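Local coordinates for protein glycerol-3-phosphate dehydrogenase [NAD(P)+] (Coxiella burnetii, PDB 3K96) that probably catalyses the NAD(P)H-dependent reduction of dihydroxyacetone phosphate to sn-glycerol 3-phosphate, the key precursor for phospholipid synthesis, at residues Q278-L286 against A297-L308. Numbering follows the deposited sequence.
Sequences QSRNRRFGL and AQQAIGQAIEGL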
loop_
_atom_site.group_PDB
_atom_site.type_symbol
_atom_site.label_atom_id
_atom_site.label_comp_id
_atom_site.label_asym_id
_atom_site.label_seq_id
_atom_site.Cartn_x
_atom_site.Cartn_y
_atom_site.Cartn_z
ATOM N N GLN A 278 -7.972 -12.401 -3.926
ATOM C CA GLN A 278 -7.537 -13.735 -3.463
ATOM C C GLN A 278 -7.410 -13.878 -1.949
ATOM O O GLN A 278 -7.284 -14.981 -1.434
ATOM C CB GLN A 278 -6.194 -14.117 -4.106
ATOM C CG GLN A 278 -6.233 -14.181 -5.609
ATOM C CD GLN A 278 -7.143 -15.265 -6.105
ATOM O OE1 GLN A 278 -8.014 -15.019 -6.937
ATOM N NE2 GLN A 278 -6.979 -16.472 -5.569
ATOM N N SER A 279 -7.447 -12.766 -1.243
ATOM C CA SER A 279 -7.317 -12.787 0.196
ATOM C C SER A 279 -8.625 -13.228 0.835
ATOM O O SER A 279 -9.616 -12.486 0.790
ATOM C CB SER A 279 -6.945 -11.376 0.689
ATOM O OG SER A 279 -6.916 -11.290 2.110
ATOM N N ARG A 280 -8.620 -14.414 1.431
ATOM C CA ARG A 280 -9.794 -14.948 2.103
ATOM C C ARG A 280 -10.197 -14.136 3.332
ATOM O O ARG A 280 -11.366 -14.115 3.712
ATOM C CB ARG A 280 -9.533 -16.396 2.502
ATOM C CG ARG A 280 -9.303 -17.270 1.281
ATOM C CD ARG A 280 -8.785 -18.637 1.592
ATOM N NE ARG A 280 -8.661 -19.389 0.352
ATOM C CZ ARG A 280 -9.638 -20.103 -0.192
ATOM N NH1 ARG A 280 -10.822 -20.189 0.400
ATOM N NH2 ARG A 280 -9.420 -20.753 -1.324
ATOM N N ASN A 281 -9.219 -13.497 3.968
ATOM C CA ASN A 281 -9.481 -12.684 5.148
ATOM C C ASN A 281 -10.169 -11.403 4.707
ATOM O O ASN A 281 -11.056 -10.911 5.377
ATOM C CB ASN A 281 -8.211 -12.426 5.922
ATOM C CG ASN A 281 -7.696 -13.663 6.586
ATOM O OD1 ASN A 281 -8.354 -14.219 7.459
ATOM N ND2 ASN A 281 -6.525 -14.113 6.178
ATOM N N ARG A 282 -9.784 -10.910 3.534
ATOM C CA ARG A 282 -10.425 -9.741 2.969
ATOM C C ARG A 282 -11.870 -10.074 2.501
ATOM O O ARG A 282 -12.789 -9.275 2.670
ATOM C CB ARG A 282 -9.568 -9.190 1.826
ATOM C CG ARG A 282 -10.241 -8.078 1.068
ATOM C CD ARG A 282 -9.313 -7.439 0.018
ATOM N NE ARG A 282 -10.148 -6.847 -0.997
ATOM C CZ ARG A 282 -10.821 -5.728 -0.829
ATOM N NH1 ARG A 282 -10.723 -5.067 0.326
ATOM N NH2 ARG A 282 -11.597 -5.275 -1.810
ATOM N N ARG A 283 -12.074 -11.260 1.942
ATOM C CA ARG A 283 -13.407 -11.628 1.467
ATOM C C ARG A 283 -14.340 -11.832 2.666
ATOM O O ARG A 283 -15.531 -11.493 2.608
ATOM C CB ARG A 283 -13.365 -12.831 0.548
ATOM C CG ARG A 283 -12.530 -12.575 -0.730
ATOM C CD ARG A 283 -12.904 -13.531 -1.902
ATOM N NE ARG A 283 -12.848 -14.942 -1.541
ATOM C CZ ARG A 283 -11.761 -15.701 -1.640
ATOM N NH1 ARG A 283 -10.616 -15.185 -2.087
ATOM N NH2 ARG A 283 -11.809 -16.975 -1.285
ATOM N N PHE A 284 -13.774 -12.354 3.755
ATOM C CA PHE A 284 -14.512 -12.488 4.982
ATOM C C PHE A 284 -14.951 -11.088 5.421
ATOM O O PHE A 284 -16.101 -10.883 5.740
ATOM C CB PHE A 284 -13.663 -13.147 6.084
ATOM C CG PHE A 284 -14.294 -13.103 7.464
ATOM C CD1 PHE A 284 -15.339 -13.952 7.802
ATOM C CD2 PHE A 284 -13.817 -12.238 8.433
ATOM C CE1 PHE A 284 -15.899 -13.920 9.084
ATOM C CE2 PHE A 284 -14.379 -12.197 9.704
ATOM C CZ PHE A 284 -15.407 -13.051 10.027
ATOM N N GLY A 285 -14.023 -10.141 5.461
ATOM C CA GLY A 285 -14.363 -8.767 5.830
ATOM C C GLY A 285 -15.433 -8.167 4.928
ATOM O O GLY A 285 -16.338 -7.482 5.396
ATOM N N LEU A 286 -15.312 -8.403 3.630
ATOM C CA LEU A 286 -16.282 -7.904 2.649
ATOM C C LEU A 286 -17.665 -8.381 3.034
ATOM O O LEU A 286 -18.622 -7.600 3.052
ATOM C CB LEU A 286 -15.942 -8.387 1.235
ATOM C CG LEU A 286 -14.911 -7.587 0.440
ATOM C CD1 LEU A 286 -14.350 -8.417 -0.719
ATOM C CD2 LEU A 286 -15.539 -6.302 -0.088
ATOM N N ALA A 297 -20.549 -16.248 7.052
ATOM C CA ALA A 297 -19.464 -15.800 6.162
ATOM C C ALA A 297 -18.342 -16.823 6.090
ATOM O O ALA A 297 -17.775 -17.059 5.017
ATOM C CB ALA A 297 -18.918 -14.448 6.575
ATOM N N GLN A 298 -17.996 -17.402 7.229
ATOM C CA GLN A 298 -16.945 -18.406 7.235
ATOM C C GLN A 298 -17.436 -19.715 6.622
ATOM O O GLN A 298 -16.669 -20.399 5.966
ATOM C CB GLN A 298 -16.437 -18.645 8.648
ATOM C CG GLN A 298 -15.604 -17.503 9.192
ATOM C CD GLN A 298 -15.322 -17.696 10.659
ATOM O OE1 GLN A 298 -14.330 -18.328 11.016
ATOM N NE2 GLN A 298 -16.248 -17.252 11.519
ATOM N N GLN A 299 -18.697 -20.081 6.847
ATOM C CA GLN A 299 -19.222 -21.318 6.247
ATOM C C GLN A 299 -19.214 -21.226 4.736
ATOM O O GLN A 299 -18.879 -22.197 4.053
ATOM C CB GLN A 299 -20.622 -21.622 6.722
ATOM C CG GLN A 299 -20.691 -22.016 8.170
ATOM C CD GLN A 299 -22.111 -22.101 8.665
ATOM O OE1 GLN A 299 -22.965 -21.253 8.336
ATOM N NE2 GLN A 299 -22.381 -23.110 9.467
ATOM N N ALA A 300 -19.595 -20.062 4.215
ATOM C CA ALA A 300 -19.604 -19.840 2.787
ATOM C C ALA A 300 -18.192 -20.013 2.216
ATOM O O ALA A 300 -18.002 -20.652 1.177
ATOM C CB ALA A 300 -20.170 -18.433 2.468
ATOM N N ILE A 301 -17.196 -19.449 2.891
ATOM C CA ILE A 301 -15.799 -19.579 2.446
ATOM C C ILE A 301 -15.359 -21.053 2.475
ATOM O O ILE A 301 -14.618 -21.514 1.598
ATOM C CB ILE A 301 -14.860 -18.682 3.280
ATOM C CG1 ILE A 301 -15.157 -17.204 2.977
ATOM C CG2 ILE A 301 -13.369 -18.990 2.961
ATOM C CD1 ILE A 301 -14.394 -16.196 3.861
ATOM N N GLY A 302 -15.847 -21.797 3.458
ATOM C CA GLY A 302 -15.545 -23.228 3.573
ATOM C C GLY A 302 -14.315 -23.464 4.421
ATOM O O GLY A 302 -14.413 -23.682 5.619
ATOM N N GLN A 303 -13.148 -23.379 3.812
ATOM C CA GLN A 303 -11.908 -23.615 4.563
ATOM C C GLN A 303 -11.631 -22.527 5.603
ATOM O O GLN A 303 -11.899 -21.348 5.390
ATOM C CB GLN A 303 -10.711 -23.787 3.627
ATOM C CG GLN A 303 -10.246 -22.533 2.926
ATOM C CD GLN A 303 -8.986 -22.769 2.082
ATOM O OE1 GLN A 303 -8.322 -21.821 1.640
ATOM N NE2 GLN A 303 -8.648 -24.034 1.871
ATOM N N ALA A 304 -11.111 -22.971 6.739
ATOM C CA ALA A 304 -10.759 -22.123 7.869
ATOM C C ALA A 304 -9.916 -20.935 7.449
ATOM O O ALA A 304 -9.053 -21.061 6.573
ATOM C CB ALA A 304 -9.979 -22.947 8.887
ATOM N N ILE A 305 -10.177 -19.782 8.052
ATOM C CA ILE A 305 -9.354 -18.609 7.792
ATOM C C ILE A 305 -8.605 -18.285 9.078
ATOM O O ILE A 305 -8.959 -18.758 10.145
ATOM C CB ILE A 305 -10.125 -17.374 7.253
ATOM C CG1 ILE A 305 -11.125 -16.834 8.271
ATOM C CG2 ILE A 305 -10.805 -17.694 5.926
ATOM C CD1 ILE A 305 -11.750 -15.505 7.801
ATOM N N GLU A 306 -7.559 -17.492 8.978
ATOM C CA GLU A 306 -6.751 -17.207 10.153
ATOM C C GLU A 306 -6.997 -15.882 10.799
ATOM O O GLU A 306 -6.641 -15.702 11.946
ATOM C CB GLU A 306 -5.281 -17.254 9.791
ATOM C CG GLU A 306 -4.659 -18.593 9.819
ATOM C CD GLU A 306 -3.292 -18.526 9.198
ATOM O OE1 GLU A 306 -3.255 -18.252 7.982
ATOM O OE2 GLU A 306 -2.276 -18.735 9.905
ATOM N N GLY A 307 -7.619 -14.957 10.081
ATOM C CA GLY A 307 -7.806 -13.604 10.593
ATOM C C GLY A 307 -8.503 -13.464 11.923
ATOM O O GLY A 307 -8.131 -12.601 12.724
ATOM N N LEU A 308 -9.537 -14.261 12.161
ATOM C CA LEU A 308 -10.261 -14.170 13.447
ATOM C C LEU A 308 -9.329 -14.626 14.585
ATOM O O LEU A 308 -9.213 -13.966 15.605
ATOM C CB LEU A 308 -11.559 -14.985 13.462
ATOM C CG LEU A 308 -12.688 -14.552 12.531
ATOM C CD1 LEU A 308 -12.317 -14.867 11.100
ATOM C CD2 LEU A 308 -13.957 -15.283 12.896
HETATM O O HOH W 1 -13.420 -20.507 -0.414
HETATM O O HOH W 2 -6.175 -17.214 6.260
#
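Phe284 packs between helix 294-301 and the start of helix 307-320 as a knob into a hole formed by Ala297, Gln298, Ile301 and Leu308. With CG anti to the backbone N, the ring reaches residues 297-308. Leu308 CD1 lies over one ring face, 3.9 Å from the centroid and 22° off the normal, which qualifies as a CH-pi contact. Ile305 CD1 presses on the root of the side chain, 3.5 Å from Phe284 CB, and Ile301 CD1 packs there too. Leu335 of helix 326-336 and Ile221 of helix 206-228 also touch the Phe284 side chain, so this half belongs to the helical C-terminal domain's core.

Beside this packing, Gly307 N donates to Asn281 OD1 over 2.8 Å. The N-H...O angle of 137° and a donor 38° out of the carbonyl plane show a bent bond. While OD1 is bound directly, Asn281 ND2 is linked through water to Glu306 N, each leg 3.1 Å.

The looser side is polar. In the Arg280 conformer given, one of two, Gln303 OE1 comes over the guanidinium face, badly placed for the in-plane N-H groups, and no hydrogen bond is formed. A water may link Arg280 NH1 to Ile301 O, but its very short leg to Ile301 O makes the bridge doubtful.

The apolar knob thus fills the interface between the helices, while the Asn281 hydrogen bond ties a predicted glycerol 3-phosphate-binding residue to the backbone next to Glu306, a predicted NADPH-binding residue, consistent with the two sites adjoining here.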